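Local coordinates for gamma-glutamyltransferase 1 Threonine peptidase. MEROPS family T03 (Pseudomonas nitroreducens, PDB 7D9E), which probably transfers gamma-glutamyl groups to acceptors such as amino acids or amines, or to water, as an N-terminal nucleophile (Ntn) hydrolase of the gamma-glutamyltranspeptidase family, at residues L262-L267 with I273-L278; G155-G160 with K204-I209. One frame throughout, in Å; residues are numbered along the deposited sequence.

Interaction 1: residues L262-L267 with I273-L278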
# COMPACT_ATOMS: atom_id res chain seq x y z
N LEU A 262 2.08 18.10 -0.79
CA LEU A 262 1.77 16.68 -0.74
C LEU A 262 2.13 16.14 0.64
O LEU A 262 3.26 16.31 1.09
CB LEU A 262 2.57 15.91 -1.79
CG LEU A 262 2.65 14.38 -1.72
CD1 LEU A 262 1.29 13.70 -1.79
CD2 LEU A 262 3.60 13.87 -2.82
N TYR A 263 1.18 15.47 1.29
CA TYR A 263 1.40 14.76 2.53
C TYR A 263 1.32 13.28 2.23
O TYR A 263 0.36 12.82 1.59
CB TYR A 263 0.32 15.11 3.54
CG TYR A 263 0.41 16.53 3.99
CD1 TYR A 263 1.44 16.97 4.83
CD2 TYR A 263 -0.52 17.47 3.57
CE1 TYR A 263 1.51 18.28 5.25
CE2 TYR A 263 -0.45 18.79 3.97
CZ TYR A 263 0.57 19.20 4.81
OH TYR A 263 0.64 20.51 5.22
N THR A 264 2.34 12.54 2.64
CA THR A 264 2.40 11.11 2.31
C THR A 264 3.14 10.37 3.41
O THR A 264 3.48 10.94 4.45
CB THR A 264 3.00 10.92 0.90
OG1 THR A 264 2.83 9.55 0.47
CG2 THR A 264 4.45 11.31 0.85
N ALA A 265 3.37 9.09 3.17
CA ALA A 265 3.83 8.20 4.23
C ALA A 265 5.31 8.40 4.51
O ALA A 265 6.12 8.28 3.59
CB ALA A 265 3.58 6.75 3.81
N PRO A 266 5.69 8.68 5.76
CA PRO A 266 7.10 8.69 6.15
C PRO A 266 7.55 7.27 6.47
O PRO A 266 6.79 6.31 6.36
CB PRO A 266 7.06 9.55 7.40
CG PRO A 266 5.74 9.12 8.06
CD PRO A 266 4.80 8.90 6.92
N LEU A 267 8.81 7.14 6.88
CA LEU A 267 9.31 5.86 7.33
C LEU A 267 8.39 5.32 8.42
O LEU A 267 7.93 6.08 9.28
CB LEU A 267 10.73 6.02 7.88
CG LEU A 267 11.81 6.25 6.82
CD1 LEU A 267 13.12 6.55 7.52
CD2 LEU A 267 11.97 5.04 5.92
N ILE A 273 10.09 9.42 1.10
CA ILE A 273 11.41 9.78 0.63
C ILE A 273 11.49 9.62 -0.88
O ILE A 273 11.99 10.50 -1.59
CB ILE A 273 12.49 8.97 1.37
CG1 ILE A 273 12.52 9.43 2.84
CG2 ILE A 273 13.86 9.11 0.71
CD1 ILE A 273 13.30 8.50 3.74
N ALA A 274 10.97 8.50 -1.40
CA ALA A 274 10.98 8.29 -2.84
C ALA A 274 10.25 9.41 -3.57
O ALA A 274 10.78 9.96 -4.54
CB ALA A 274 10.37 6.94 -3.20
N LEU A 275 9.04 9.76 -3.13
CA LEU A 275 8.30 10.82 -3.81
C LEU A 275 9.00 12.17 -3.69
O LEU A 275 9.00 12.96 -4.64
CB LEU A 275 6.85 10.90 -3.31
CG LEU A 275 5.98 9.77 -3.86
CD1 LEU A 275 4.73 9.59 -3.03
CD2 LEU A 275 5.62 10.05 -5.30
N ALA A 276 9.60 12.46 -2.52
CA ALA A 276 10.33 13.72 -2.39
C ALA A 276 11.46 13.78 -3.42
O ALA A 276 11.66 14.81 -4.08
CB ALA A 276 10.88 13.84 -0.97
N GLN A 277 12.13 12.64 -3.64
CA GLN A 277 13.21 12.58 -4.61
C GLN A 277 12.69 12.60 -6.05
O GLN A 277 13.25 13.29 -6.91
CB GLN A 277 14.07 11.35 -4.37
CG GLN A 277 14.85 11.43 -3.06
CD GLN A 277 15.76 10.24 -2.85
OE1 GLN A 277 15.69 9.25 -3.57
NE2 GLN A 277 16.63 10.33 -1.85
N LEU A 278 11.63 11.82 -6.32
CA LEU A 278 11.09 11.76 -7.68
C LEU A 278 10.59 13.12 -8.12
O LEU A 278 10.91 13.61 -9.22
CB LEU A 278 9.97 10.73 -7.76
CG LEU A 278 10.40 9.27 -7.66
CD1 LEU A 278 9.20 8.44 -7.21
CD2 LEU A 278 11.00 8.71 -8.93
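Leu275 of helix 271-284 reaches strand 260-264, the last of this chain's sheet, which continues into a strand of the partner chain. It comes between Leu262 and Thr264, two residues on the same face of the strand. Its CG stands anti to its own carbonyl carbon (chi1 -75°), which carries the isobutyl group out from the helix, and one branch, CD1, ends 4.0 Å from Thr264 OG1. The Thr264 and Leu275 side chains meet at a slant. Leu262 approaches the base of the same leucine: its CD2 lies 4.4 Å from Leu275 CB, a loose apolar contact.

The hydroxyl of Thr264 is turned anti to its backbone N (chi1 -170°), while CG2 takes the position between N and the carbonyl carbon. The hydroxyl does not depend on the helix for a polar partner: OG1 is hydrogen-bonded to Ser77 OG of the partner chain, with a weak bond to Pro76 O of that chain.

Past the end of the strand, Leu267 meets Ile273, in the first turn of helix 271-284. Leu267 CG sits 4.1 Å from Ile273 CD1. Leu318 packs on both residues. The side chain of Leu267 is about 11 Å from the bound 6-diazenyl-5-oxo-L-norleucine.

The helix thus packs on a face of the antiparallel sheet, as in the layered alpha/beta sandwich of Ntn hydrolases. All five touching residues are buried, and the contact is largely apolar and loosely spaced, consistent with hydrophobic packing, while the one polar group facing the leucine is satisfied by the partner chain, tying the hydrophobic layer to the subunit interface.

Interaction 2: residues G155-G160 with K204-I209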
# COMPACT_ATOMS: atom_id res chain seq x y z
N GLY A 155 -22.66 -7.62 8.36
CA GLY A 155 -23.70 -8.07 7.46
C GLY A 155 -23.15 -8.76 6.22
O GLY A 155 -23.65 -9.80 5.82
N TYR A 156 -22.09 -8.18 5.62
CA TYR A 156 -21.49 -8.82 4.45
C TYR A 156 -20.87 -10.16 4.81
O TYR A 156 -20.90 -11.09 3.99
CB TYR A 156 -20.46 -7.90 3.76
CG TYR A 156 -21.10 -6.81 2.95
CD1 TYR A 156 -21.91 -7.10 1.85
CD2 TYR A 156 -20.93 -5.48 3.31
CE1 TYR A 156 -22.51 -6.10 1.13
CE2 TYR A 156 -21.55 -4.46 2.57
CZ TYR A 156 -22.32 -4.79 1.49
OH TYR A 156 -22.93 -3.79 0.77
N ALA A 157 -20.35 -10.30 6.03
CA ALA A 157 -19.82 -11.60 6.44
C ALA A 157 -20.94 -12.61 6.64
O ALA A 157 -20.82 -13.77 6.23
CB ALA A 157 -18.99 -11.46 7.72
N GLN A 158 -22.05 -12.19 7.26
CA GLN A 158 -23.15 -13.10 7.55
C GLN A 158 -23.90 -13.54 6.29
O GLN A 158 -24.20 -14.73 6.13
CB GLN A 158 -24.15 -12.42 8.50
CG GLN A 158 -23.66 -12.30 9.91
CD GLN A 158 -24.57 -11.43 10.75
OE1 GLN A 158 -25.48 -10.76 10.23
NE2 GLN A 158 -24.32 -11.42 12.05
N THR A 159 -24.27 -12.59 5.43
CA THR A 159 -25.18 -12.86 4.32
C THR A 159 -24.51 -12.82 2.96
O THR A 159 -25.16 -13.18 1.97
CB THR A 159 -26.39 -11.92 4.34
OG1 THR A 159 -25.97 -10.56 4.31
CG2 THR A 159 -27.22 -12.14 5.61
N GLY A 160 -23.27 -12.37 2.87
CA GLY A 160 -22.41 -12.63 1.74
C GLY A 160 -22.18 -11.41 0.86
O GLY A 160 -22.81 -10.36 1.01
N LYS A 204 -18.71 -13.49 13.38
CA LYS A 204 -18.66 -13.53 14.84
C LYS A 204 -17.44 -12.76 15.36
O LYS A 204 -17.53 -12.07 16.38
CB LYS A 204 -18.66 -14.98 15.33
CG LYS A 204 -20.01 -15.68 15.09
CD LYS A 204 -19.97 -17.16 15.47
N THR A 205 -16.30 -12.87 14.68
CA THR A 205 -15.12 -12.12 15.07
C THR A 205 -15.39 -10.62 15.01
O THR A 205 -15.04 -9.87 15.94
CB THR A 205 -13.96 -12.49 14.14
OG1 THR A 205 -13.67 -13.88 14.28
CG2 THR A 205 -12.71 -11.67 14.43
N LEU A 206 -16.03 -10.17 13.93
CA LEU A 206 -16.36 -8.75 13.80
C LEU A 206 -17.37 -8.30 14.84
O LEU A 206 -17.33 -7.13 15.26
CB LEU A 206 -16.84 -8.46 12.39
CG LEU A 206 -15.75 -8.61 11.33
CD1 LEU A 206 -16.40 -8.66 9.96
CD2 LEU A 206 -14.75 -7.47 11.41
N GLU A 207 -18.29 -9.18 15.26
CA GLU A 207 -19.20 -8.84 16.35
C GLU A 207 -18.44 -8.61 17.65
O GLU A 207 -18.74 -7.67 18.41
CB GLU A 207 -20.26 -9.92 16.54
CG GLU A 207 -21.21 -10.07 15.37
CD GLU A 207 -22.35 -11.03 15.67
OE1 GLU A 207 -22.08 -12.20 16.00
OE2 GLU A 207 -23.52 -10.59 15.59
N ARG A 208 -17.46 -9.47 17.95
CA ARG A 208 -16.64 -9.26 19.14
C ARG A 208 -15.87 -7.95 19.06
O ARG A 208 -15.77 -7.22 20.06
CB ARG A 208 -15.68 -10.43 19.34
CG ARG A 208 -16.39 -11.76 19.63
CD ARG A 208 -15.46 -12.85 20.10
NE ARG A 208 -14.39 -13.17 19.16
CZ ARG A 208 -14.50 -14.05 18.17
NH1 ARG A 208 -15.64 -14.70 17.99
NH2 ARG A 208 -13.47 -14.27 17.36
N ILE A 209 -15.29 -7.65 17.90
CA ILE A 209 -14.57 -6.39 17.72
C ILE A 209 -15.51 -5.21 17.87
O ILE A 209 -15.15 -4.17 18.45
CB ILE A 209 -13.84 -6.39 16.36
CG1 ILE A 209 -12.73 -7.43 16.36
CG2 ILE A 209 -13.27 -5.01 16.06
CD1 ILE A 209 -12.10 -7.74 15.00
O HOH W 1 -22.61 -13.37 13.33
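Gln158 and Glu207 both hold CG anti to their carbonyl carbon (chi1 -73° and -65°) and continue extended beyond it, which brings their polar ends together between helices 146-159 and 200-212. The chains cross at about a right angle, with the amide and carboxylate planes 84° apart. Gln158 NE2 remains 3.7 Å from Glu207 OE2, and a water provides the link: Gln158 NE2 donates to it over 2.9 Å, and the water gives a weak bond to Glu207 OE1. The bridge lies on the solvent-exposed side, between two exposed residues.

Deeper in, Ala157 CB faces Leu206 CD1 at 4.4 Å, a light apolar touch. The first helix ends here: Thr159 OG1 folds back to Gly155 O (2.9 Å), approaching from above the carbonyl plane and sharing that oxygen with Thr159 N. Gly160 then leaves the helix with positive phi, where a CB would press on the carbonyl O of Thr159.

Leu206 also rests on Leu150, Ala153 and Ile154 of helix 146-159 and reaches Phe62 and Val66 of helix 53-67. The salt bridge from Arg208 to Asp216 joins helix 200-212 to helix 214-219, and Ala157 shares a backbone hydrogen bond with Gln199, just beyond strand 196-197.

Overall arrangement
From the N terminus the chain passes strands 77-84 and 87-93 before reaching helix 146-159, where interaction 2 brings the last turn against helix 200-212, closing a loop of 43 residues that contains several helices and the short paired strands 161-162 and 196-197. Further helices lead into strands 248-257 and 260-264. Interaction 1 follows as a local closure, with five residues between its segments. The two contacts are in series, neither enclosing nor crossing the other. Their centres are 36 Å apart, on opposite sides of the chain's centre: interaction 2 joins two outlying helices, with Thr205 also reaching the partner chain, while interaction 1 joins helix to sheet where that sheet runs on into the partner chain.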